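Glideosome-associated protein 50 (Plasmodium falciparum 3D7, PDB 3TGH) forms part of the glideosome, a complex involved in parasite gliding motility and host cell invasion, and may anchor that complex to the inner membrane complex. Local coordinates at residues 125-130 and 328-333; 235-240 and 269-274; 239-244 and 300-305. All coordinates share one frame; numbering follows the deposited sequence.

Interaction 1: 125-130 and 328-333; sequences NYWYHY and ELTDVP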
loop_
_atom_site.group_PDB
_atom_site.type_symbol
_atom_site.label_atom_id
_atom_site.label_comp_id
_atom_site.label_asym_id
_atom_site.label_seq_id
_atom_site.Cartn_x
_atom_site.Cartn_y
_atom_site.Cartn_z
ATOM N N ASN A 125 -1.035 13.458 -1.670
ATOM C CA ASN A 125 -1.267 13.527 -3.103
ATOM C C ASN A 125 -1.660 12.117 -3.545
ATOM O O ASN A 125 -1.545 11.167 -2.757
ATOM C CB ASN A 125 -0.015 14.007 -3.843
ATOM C CG ASN A 125 -0.266 14.259 -5.331
ATOM O OD1 ASN A 125 -1.313 14.773 -5.714
ATOM N ND2 ASN A 125 0.692 13.871 -6.169
ATOM N N TYR A 126 -2.126 11.984 -4.783
ATOM C CA TYR A 126 -2.531 10.683 -5.319
ATOM C C TYR A 126 -1.344 9.714 -5.404
ATOM O O TYR A 126 -1.537 8.501 -5.341
ATOM C CB TYR A 126 -3.210 10.863 -6.678
ATOM C CG TYR A 126 -4.442 11.744 -6.601
ATOM C CD1 TYR A 126 -5.586 11.309 -5.935
ATOM C CD2 TYR A 126 -4.441 13.034 -7.129
ATOM C CE1 TYR A 126 -6.709 12.118 -5.822
ATOM C CE2 TYR A 126 -5.571 13.858 -7.020
ATOM C CZ TYR A 126 -6.700 13.386 -6.370
ATOM O OH TYR A 126 -7.825 14.173 -6.248
ATOM N N TRP A 127 -0.135 10.263 -5.538
ATOM C CA TRP A 127 1.109 9.516 -5.444
ATOM C C TRP A 127 2.072 10.308 -4.557
ATOM O O TRP A 127 2.067 11.547 -4.570
ATOM C CB TRP A 127 1.731 9.259 -6.825
ATOM C CG TRP A 127 2.158 10.501 -7.554
ATOM C CD1 TRP A 127 3.402 11.042 -7.597
ATOM C CD2 TRP A 127 1.317 11.351 -8.334
ATOM N NE1 TRP A 127 3.393 12.188 -8.366
ATOM C CE2 TRP A 127 2.118 12.397 -8.825
ATOM C CE3 TRP A 127 -0.045 11.324 -8.673
ATOM C CZ2 TRP A 127 1.605 13.419 -9.626
ATOM C CZ3 TRP A 127 -0.557 12.336 -9.465
ATOM C CH2 TRP A 127 0.266 13.371 -9.937
ATOM N N TYR A 128 2.892 9.597 -3.792
ATOM C CA TYR A 128 3.800 10.233 -2.823
ATOM C C TYR A 128 4.790 9.205 -2.264
ATOM O O TYR A 128 4.854 8.061 -2.732
ATOM C CB TYR A 128 2.999 10.929 -1.694
ATOM C CG TYR A 128 2.152 10.005 -0.829
ATOM C CD1 TYR A 128 0.895 9.588 -1.250
ATOM C CD2 TYR A 128 2.603 9.577 0.427
ATOM C CE1 TYR A 128 0.124 8.739 -0.487
ATOM C CE2 TYR A 128 1.829 8.736 1.220
ATOM C CZ TYR A 128 0.592 8.305 0.746
ATOM O OH TYR A 128 -0.186 7.480 1.521
ATOM N N HIS A 129 5.592 9.617 -1.288
ATOM C CA HIS A 129 6.575 8.719 -0.673
ATOM C C HIS A 129 6.706 9.018 0.800
ATOM O O HIS A 129 6.332 10.100 1.254
ATOM C CB HIS A 129 7.937 8.874 -1.345
ATOM C CG HIS A 129 8.378 10.297 -1.456
ATOM N ND1 HIS A 129 8.195 11.042 -2.598
ATOM C CD2 HIS A 129 8.928 11.136 -0.543
ATOM C CE1 HIS A 129 8.656 12.264 -2.403
ATOM N NE2 HIS A 129 9.110 12.346 -1.165
ATOM N N TYR A 130 7.246 8.045 1.525
ATOM C CA TYR A 130 7.527 8.153 2.951
ATOM C C TYR A 130 8.831 7.398 3.198
ATOM O O TYR A 130 8.918 6.192 2.981
ATOM C CB TYR A 130 6.377 7.550 3.759
ATOM C CG TYR A 130 6.647 7.380 5.239
ATOM C CD1 TYR A 130 6.915 8.477 6.048
ATOM C CD2 TYR A 130 6.596 6.116 5.838
ATOM C CE1 TYR A 130 7.155 8.325 7.416
ATOM C CE2 TYR A 130 6.834 5.952 7.201
ATOM C CZ TYR A 130 7.112 7.060 7.981
ATOM O OH TYR A 130 7.341 6.897 9.328
ATOM N N GLU A 328 3.185 17.627 -3.716
ATOM C CA GLU A 328 2.164 18.666 -3.798
ATOM C C GLU A 328 0.838 18.019 -4.158
ATOM O O GLU A 328 0.799 17.145 -5.021
ATOM C CB GLU A 328 2.528 19.704 -4.865
ATOM C CG GLU A 328 3.865 20.427 -4.647
ATOM C CD GLU A 328 3.815 21.500 -3.561
ATOM O OE1 GLU A 328 2.727 21.756 -3.001
ATOM O OE2 GLU A 328 4.872 22.096 -3.274
ATOM N N LEU A 329 -0.241 18.455 -3.509
ATOM C CA LEU A 329 -1.578 17.996 -3.878
ATOM C C LEU A 329 -1.865 18.444 -5.308
ATOM O O LEU A 329 -1.633 19.597 -5.669
ATOM C CB LEU A 329 -2.653 18.513 -2.911
ATOM C CG LEU A 329 -3.118 19.972 -3.022
ATOM C CD1 LEU A 329 -4.211 20.130 -4.079
ATOM C CD2 LEU A 329 -3.618 20.489 -1.683
ATOM N N THR A 330 -2.348 17.520 -6.122
ATOM C CA THR A 330 -2.665 17.815 -7.514
ATOM C C THR A 330 -4.141 18.110 -7.660
ATOM O O THR A 330 -4.968 17.322 -7.219
ATOM C CB THR A 330 -2.350 16.606 -8.403
ATOM O OG1 THR A 330 -0.995 16.200 -8.184
ATOM C CG2 THR A 330 -2.558 16.956 -9.875
ATOM N N ASP A 331 -4.478 19.230 -8.296
ATOM C CA ASP A 331 -5.863 19.505 -8.651
ATOM C C ASP A 331 -6.198 18.737 -9.930
ATOM O O ASP A 331 -5.560 18.928 -10.966
ATOM C CB ASP A 331 -6.104 21.005 -8.858
ATOM C CG ASP A 331 -7.577 21.340 -9.085
ATOM O OD1 ASP A 331 -8.452 20.655 -8.514
ATOM O OD2 ASP A 331 -7.862 22.303 -9.827
ATOM N N VAL A 332 -7.187 17.858 -9.833
ATOM C CA VAL A 332 -7.695 17.102 -10.973
ATOM C C VAL A 332 -9.171 17.482 -11.146
ATOM O O VAL A 332 -10.047 16.881 -10.525
ATOM C CB VAL A 332 -7.516 15.591 -10.739
ATOM C CG1 VAL A 332 -7.985 14.771 -11.945
ATOM C CG2 VAL A 332 -6.057 15.290 -10.431
ATOM N N PRO A 333 -9.447 18.520 -11.957
ATOM C CA PRO A 333 -10.826 18.978 -12.152
ATOM C C PRO A 333 -11.704 17.881 -12.743
ATOM O O PRO A 333 -11.291 17.218 -13.694
ATOM C CB PRO A 333 -10.673 20.141 -13.143
ATOM C CG PRO A 333 -9.270 20.602 -12.973
ATOM C CD PRO A 333 -8.482 19.373 -12.676
HETATM O O HOH W 1 -7.754 16.762 -7.085
#
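N125 and T330 carry the polar core of this contact, where the C-terminal segment 328-333 lies against the residues that lead into strand 128-136. The side-chain oxygen of N125 is gripped twice by one residue: T330 N donates to OD1 over 3.0 Å and T330 OG1 donates to the same atom over 2.9 Å. Both donors come from one face of the amide. The backbone NH sits 43° out of the carbonyl plane, clear of a lone pair, and its N-H...O angle is a bent 134°. At the other end of the amide, ND2 donates a hydrogen bond to W127 O (3.1 Å), this time in the carbonyl plane and on a lone pair. ND2 also lies over the centre of the indole, 3.3 Å above its plane, while the indole's own NE1 is bonded to D178 of helix 169-189. The amide is therefore fixed against rotation from both ends. It reaches T330 because CG of N125 stands anti to the backbone N (chi1 -173°). A second polar node is a water that bonds to Y126 OH at 2.7 Å, donates to T330 O and accepts from V332 N. Beside it, Y126 CE2 touches V332 CG2 at 3.7 Å, and T330 O lies at the edge of the same ring. The peptide groups of the tail are thus taken up one by one, T330 N by N125, T330 O and V332 N by the water, V332 O by Y89 OH, so polar bonds largely hold it, with one apolar contact beside them.

Interaction 2: 235-240 and 269-274; sequences NNMEVI and FFSSDI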
loop_
_atom_site.group_PDB
_atom_site.type_symbol
_atom_site.label_atom_id
_atom_site.label_comp_id
_atom_site.label_asym_id
_atom_site.label_seq_id
_atom_site.Cartn_x
_atom_site.Cartn_y
_atom_site.Cartn_z
ATOM N N ASN A 235 -9.883 -9.222 -4.743
ATOM C CA ASN A 235 -10.341 -9.410 -3.371
ATOM C C ASN A 235 -9.906 -10.752 -2.815
ATOM O O ASN A 235 -10.724 -11.650 -2.568
ATOM C CB ASN A 235 -11.855 -9.225 -3.268
ATOM C CG ASN A 235 -12.310 -7.878 -3.783
ATOM O OD1 ASN A 235 -13.251 -7.798 -4.568
ATOM N ND2 ASN A 235 -11.633 -6.809 -3.356
ATOM N N ASN A 236 -8.597 -10.868 -2.628
ATOM C CA ASN A 236 -7.976 -12.077 -2.118
ATOM C C ASN A 236 -6.622 -11.732 -1.523
ATOM O O ASN A 236 -6.196 -10.561 -1.547
ATOM C CB ASN A 236 -7.844 -13.132 -3.232
ATOM C CG ASN A 236 -7.007 -12.653 -4.404
ATOM O OD1 ASN A 236 -7.543 -12.248 -5.432
ATOM N ND2 ASN A 236 -5.689 -12.705 -4.259
ATOM N N MET A 237 -5.964 -12.739 -0.965
ATOM C CA MET A 237 -4.591 -12.595 -0.507
ATOM C C MET A 237 -3.720 -13.495 -1.361
ATOM O O MET A 237 -4.136 -14.595 -1.742
ATOM C CB MET A 237 -4.472 -12.963 0.977
ATOM C CG MET A 237 -5.203 -11.977 1.894
ATOM S SD MET A 237 -5.040 -12.313 3.675
ATOM C CE MET A 237 -5.527 -14.018 3.752
ATOM N N GLU A 238 -2.521 -13.027 -1.679
ATOM C CA GLU A 238 -1.586 -13.810 -2.478
ATOM C C GLU A 238 -0.161 -13.293 -2.344
ATOM O O GLU A 238 0.061 -12.097 -2.099
ATOM C CB GLU A 238 -1.995 -13.787 -3.959
ATOM C CG GLU A 238 -1.007 -14.508 -4.896
ATOM C CD GLU A 238 -1.605 -14.897 -6.235
ATOM O OE1 GLU A 238 -2.413 -14.125 -6.797
ATOM O OE2 GLU A 238 -1.252 -15.984 -6.735
ATOM N N VAL A 239 0.799 -14.198 -2.499
ATOM C CA VAL A 239 2.174 -13.799 -2.749
ATOM C C VAL A 239 2.722 -14.550 -3.969
ATOM O O VAL A 239 2.648 -15.790 -4.053
ATOM C CB VAL A 239 3.086 -13.943 -1.493
ATOM C CG1 VAL A 239 2.977 -15.323 -0.882
ATOM C CG2 VAL A 239 4.543 -13.596 -1.842
ATOM N N ILE A 240 3.201 -13.769 -4.936
ATOM C CA ILE A 240 3.891 -14.260 -6.121
ATOM C C ILE A 240 5.320 -13.748 -6.050
ATOM O O ILE A 240 5.537 -12.543 -5.908
ATOM C CB ILE A 240 3.200 -13.753 -7.399
ATOM C CG1 ILE A 240 1.865 -14.484 -7.582
ATOM C CG2 ILE A 240 4.105 -13.935 -8.632
ATOM C CD1 ILE A 240 0.947 -13.862 -8.621
ATOM N N PHE A 269 1.420 -18.712 -2.425
ATOM C CA PHE A 269 0.287 -18.794 -1.532
ATOM C C PHE A 269 -0.859 -17.988 -2.106
ATOM O O PHE A 269 -0.648 -16.894 -2.637
ATOM C CB PHE A 269 0.674 -18.236 -0.152
ATOM C CG PHE A 269 -0.498 -17.796 0.682
ATOM C CD1 PHE A 269 -1.298 -18.724 1.322
ATOM C CD2 PHE A 269 -0.790 -16.447 0.836
ATOM C CE1 PHE A 269 -2.375 -18.319 2.101
ATOM C CE2 PHE A 269 -1.868 -16.036 1.608
ATOM C CZ PHE A 269 -2.663 -16.975 2.239
ATOM N N PHE A 270 -2.065 -18.533 -1.996
ATOM C CA PHE A 270 -3.277 -17.826 -2.393
ATOM C C PHE A 270 -4.403 -18.184 -1.436
ATOM O O PHE A 270 -4.584 -19.352 -1.098
ATOM C CB PHE A 270 -3.688 -18.206 -3.820
ATOM C CG PHE A 270 -4.917 -17.488 -4.310
ATOM C CD1 PHE A 270 -4.807 -16.403 -5.163
ATOM C CD2 PHE A 270 -6.188 -17.903 -3.918
ATOM C CE1 PHE A 270 -5.933 -15.733 -5.621
ATOM C CE2 PHE A 270 -7.314 -17.239 -4.363
ATOM C CZ PHE A 270 -7.188 -16.145 -5.217
ATOM N N SER A 271 -5.176 -17.179 -1.026
ATOM C CA SER A 271 -6.375 -17.408 -0.223
ATOM C C SER A 271 -7.448 -16.375 -0.546
ATOM O O SER A 271 -7.156 -15.191 -0.686
ATOM C CB SER A 271 -6.045 -17.339 1.265
ATOM O OG SER A 271 -7.207 -17.527 2.050
ATOM N N SER A 272 -8.691 -16.832 -0.648
ATOM C CA SER A 272 -9.826 -15.942 -0.845
ATOM C C SER A 272 -10.379 -15.435 0.493
ATOM O O SER A 272 -11.333 -14.665 0.505
ATOM C CB SER A 272 -10.929 -16.653 -1.642
ATOM O OG SER A 272 -11.415 -17.778 -0.942
ATOM N N ASP A 273 -9.777 -15.850 1.612
ATOM C CA ASP A 273 -10.221 -15.421 2.940
ATOM C C ASP A 273 -10.171 -13.895 3.094
ATOM O O ASP A 273 -9.255 -13.248 2.592
ATOM C CB ASP A 273 -9.352 -16.035 4.046
ATOM C CG ASP A 273 -9.627 -17.513 4.277
ATOM O OD1 ASP A 273 -10.288 -18.152 3.430
ATOM O OD2 ASP A 273 -9.169 -18.027 5.322
ATOM N N ILE A 274 -11.159 -13.347 3.795
ATOM C CA ILE A 274 -11.125 -11.957 4.236
ATOM C C ILE A 274 -10.033 -11.859 5.290
ATOM O O ILE A 274 -9.946 -12.705 6.183
ATOM C CB ILE A 274 -12.506 -11.516 4.776
ATOM C CG1 ILE A 274 -13.472 -11.355 3.608
ATOM C CG2 ILE A 274 -12.415 -10.206 5.567
ATOM C CD1 ILE A 274 -14.913 -11.184 4.022
#
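M237, E238 and V239 pair antiparallel with S271, F270 and F269, joining strand 237-242 to the outermost strand 267-271 of one sheet of the metallophosphoesterase fold. M237 and S271 form a hydrogen-bonded pair: M237 N reaches S271 O at 2.7 Å, almost straight at 177°, and S271 N returns to M237 O at 2.9 Å. V239 N adds a bond to F269 O (3.1 Å). Side chains alternate between the faces. On that of E238, the F270 ring, its CG anti to the backbone N (chi1 -179°), brings its end toward the neighbouring 235-240: M237 O lies over one ring face, N236 ND2 approaches CE1 obliquely at 3.3 Å, and the E238 carboxylate meets the ring edge at OE1–CD1 3.7 Å, the two planes nearly perpendicular. OE2 of E238 is held by S204 and S267. On the face of M237, the thioether chain bends at chi3 (-52°), which carries CE to S271 CB at 4.2 Å. V239 CG1 packs on F269 CB at 3.8 Å. S271 OG accepts from D273 N, an ST turn just past the paired residues. The carboxylate at the ring edge probably gains from the positive rim of the aromatic, which would help the serine hydroxyls to ease a buried charge.

Interaction 3: 239-244 and 300-305; sequences VIEDND and YTHKLN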
loop_
_atom_site.group_PDB
_atom_site.type_symbol
_atom_site.label_atom_id
_atom_site.label_comp_id
_atom_site.label_asym_id
_atom_site.label_seq_id
_atom_site.Cartn_x
_atom_site.Cartn_y
_atom_site.Cartn_z
ATOM N N VAL A 239 0.799 -14.198 -2.499
ATOM C CA VAL A 239 2.174 -13.799 -2.749
ATOM C C VAL A 239 2.722 -14.550 -3.969
ATOM O O VAL A 239 2.648 -15.790 -4.053
ATOM C CB VAL A 239 3.086 -13.943 -1.493
ATOM C CG1 VAL A 239 2.977 -15.323 -0.882
ATOM C CG2 VAL A 239 4.543 -13.596 -1.842
ATOM N N ILE A 240 3.201 -13.769 -4.936
ATOM C CA ILE A 240 3.891 -14.260 -6.121
ATOM C C ILE A 240 5.320 -13.748 -6.050
ATOM O O ILE A 240 5.537 -12.543 -5.908
ATOM C CB ILE A 240 3.200 -13.753 -7.399
ATOM C CG1 ILE A 240 1.865 -14.484 -7.582
ATOM C CG2 ILE A 240 4.105 -13.935 -8.632
ATOM C CD1 ILE A 240 0.947 -13.862 -8.621
ATOM N N GLU A 241 6.296 -14.649 -6.109
ATOM C CA GLU A 241 7.695 -14.244 -5.993
ATOM C C GLU A 241 8.434 -14.523 -7.283
ATOM O O GLU A 241 8.366 -15.632 -7.818
ATOM C CB GLU A 241 8.395 -14.937 -4.819
ATOM C CG GLU A 241 9.705 -14.235 -4.432
ATOM C CD GLU A 241 10.465 -14.924 -3.308
ATOM O OE1 GLU A 241 9.830 -15.375 -2.330
ATOM O OE2 GLU A 241 11.713 -14.995 -3.405
ATOM N N ASP A 242 9.145 -13.506 -7.765
ATOM C CA ASP A 242 9.832 -13.551 -9.047
ATOM C C ASP A 242 11.035 -12.607 -9.016
ATOM O O ASP A 242 10.871 -11.406 -8.800
ATOM C CB ASP A 242 8.863 -13.140 -10.160
ATOM C CG ASP A 242 9.556 -12.896 -11.491
ATOM O OD1 ASP A 242 10.053 -13.869 -12.098
ATOM O OD2 ASP A 242 9.591 -11.726 -11.935
ATOM N N ASN A 243 12.233 -13.158 -9.221
ATOM C CA ASN A 243 13.474 -12.371 -9.283
ATOM C C ASN A 243 13.733 -11.538 -8.019
ATOM O O ASN A 243 14.052 -10.349 -8.103
ATOM C CB ASN A 243 13.481 -11.458 -10.523
ATOM C CG ASN A 243 13.284 -12.225 -11.833
ATOM O OD1 ASN A 243 12.736 -11.688 -12.799
ATOM N ND2 ASN A 243 13.740 -13.475 -11.872
ATOM N N ASP A 244 13.583 -12.172 -6.856
ATOM C CA ASP A 244 13.809 -11.532 -5.546
ATOM C C ASP A 244 12.892 -10.327 -5.272
ATOM O O ASP A 244 13.217 -9.471 -4.446
ATOM C CB ASP A 244 15.286 -11.135 -5.369
ATOM C CG ASP A 244 16.235 -12.320 -5.497
ATOM O OD1 ASP A 244 16.053 -13.319 -4.765
ATOM O OD2 ASP A 244 17.171 -12.246 -6.323
ATOM N N TYR A 300 -0.249 -17.977 6.347
ATOM C CA TYR A 300 0.986 -18.063 5.574
ATOM C C TYR A 300 2.006 -17.045 6.060
ATOM O O TYR A 300 1.653 -15.907 6.363
ATOM C CB TYR A 300 0.727 -17.845 4.080
ATOM C CG TYR A 300 1.918 -18.215 3.213
ATOM C CD1 TYR A 300 2.244 -19.550 2.980
ATOM C CD2 TYR A 300 2.722 -17.236 2.641
ATOM C CE1 TYR A 300 3.343 -19.896 2.200
ATOM C CE2 TYR A 300 3.817 -17.572 1.858
ATOM C CZ TYR A 300 4.122 -18.896 1.641
ATOM O OH TYR A 300 5.211 -19.216 0.869
ATOM N N THR A 301 3.267 -17.467 6.116
ATOM C CA THR A 301 4.367 -16.576 6.458
ATOM C C THR A 301 5.389 -16.585 5.329
ATOM O O THR A 301 5.944 -17.636 4.995
ATOM C CB THR A 301 5.032 -16.991 7.773
ATOM O OG1 THR A 301 4.039 -17.028 8.805
ATOM C CG2 THR A 301 6.125 -16.006 8.159
ATOM N N HIS A 302 5.599 -15.419 4.725
ATOM C CA HIS A 302 6.560 -15.262 3.640
ATOM C C HIS A 302 7.784 -14.521 4.161
ATOM O O HIS A 302 7.658 -13.507 4.843
ATOM C CB HIS A 302 5.943 -14.485 2.478
ATOM C CG HIS A 302 6.890 -14.268 1.342
ATOM N ND1 HIS A 302 7.535 -13.068 1.130
ATOM C CD2 HIS A 302 7.336 -15.109 0.380
ATOM C CE1 HIS A 302 8.321 -13.175 0.074
ATOM N NE2 HIS A 302 8.217 -14.403 -0.400
ATOM N N LYS A 303 8.967 -15.022 3.826
ATOM C CA LYS A 303 10.218 -14.404 4.252
ATOM C C LYS A 303 11.055 -14.037 3.035
ATOM O O LYS A 303 11.311 -14.878 2.161
ATOM C CB LYS A 303 10.996 -15.341 5.178
ATOM C CG LYS A 303 10.248 -15.673 6.471
ATOM C CD LYS A 303 11.007 -16.647 7.359
ATOM C CE LYS A 303 10.254 -16.885 8.665
ATOM N NZ LYS A 303 10.837 -17.996 9.467
ATOM N N LEU A 304 11.463 -12.773 2.980
ATOM C CA LEU A 304 12.319 -12.266 1.923
ATOM C C LEU A 304 13.630 -11.786 2.555
ATOM O O LEU A 304 13.612 -10.984 3.489
ATOM C CB LEU A 304 11.607 -11.121 1.190
ATOM C CG LEU A 304 12.173 -10.715 -0.172
ATOM C CD1 LEU A 304 11.871 -11.783 -1.214
ATOM C CD2 LEU A 304 11.616 -9.379 -0.616
ATOM N N ASN A 305 14.760 -12.281 2.055
ATOM C CA ASN A 305 16.069 -11.885 2.572
ATOM C C ASN A 305 16.399 -10.445 2.196
ATOM O O ASN A 305 16.051 -9.987 1.105
ATOM C CB ASN A 305 17.168 -12.813 2.039
ATOM C CG ASN A 305 16.989 -14.255 2.483
ATOM O OD1 ASN A 305 16.450 -14.527 3.557
ATOM N ND2 ASN A 305 17.450 -15.188 1.656
HETATM O O HOH W 2 12.131 -15.452 -0.354
#
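A face-to-face contact between two beta-sheets joins strands 237-242 and 297-305 in the beta-sandwich of the metallophosphoesterase fold. Each strand belongs to a different seven-stranded sheet, and 297-305 is the outermost strand of its own. The axes run 9.8 Å apart with their directions 24° from parallel, a spacing bridged mainly by side chains. V239 works at the buried end, with its two methyls divided between two rings. CG1 touches Y300 CE2 obliquely at 3.6 Å, while CG2 sits over the centre of the H302 imidazole in a CH-pi contact, 3.9 Å from the centroid and 11° off the ring normal. The same imidazole uses its edge for the polar link across the sheets. H302 NE2 donates to E241 OE1 at 2.7 Å with an N-H...O angle of 167°, and the acceptor lies close to the ring plane. The carboxylate stands nearly perpendicular to the ring, and NE2 meets OE1 from above the carboxylate plane. The glutamate chain gets there by lying extended, CG anti to the backbone N. This His-carboxylate bond probably favours a positive charge on the ring. L268 of strand 267-271 also packs against H302, while Y300 stacks on F269 of the same strand. Toward the partly exposed end, L304 CD1 crosses the end of the glutamate obliquely, 3.9 Å from E241 OE2. D244 O and L304 CD2 come within 4.2 Å of each other. A water lies within hydrogen-bonding range of both E241 OE1 (3.0 Å) and K303 O (2.7 Å).

In the fold
Interactions 2 and 3 both start from strand 237-242: interaction 2 pairs it within its own sheet, whereas interaction 3 joins that sheet to the facing one. Their centres are 13 Å apart, and they meet where F269 CG and Y300 CG approach to 3.5 Å. Interaction 1 lies across the chain's centre, 29 and 30 Å from the other two by centres, at strand 128-136 on the far edge of the same sheet as strand 237-242. Two contacts lie near metal-binding residues: the W127 side chain is about 8 Å from that of H172 and 13 Å from a bound cobalt(II) ion, the N235 side chain about 7 Å from that of H233 and 9 Å from a cobalt(II) ion. Interaction 3 lies away from both.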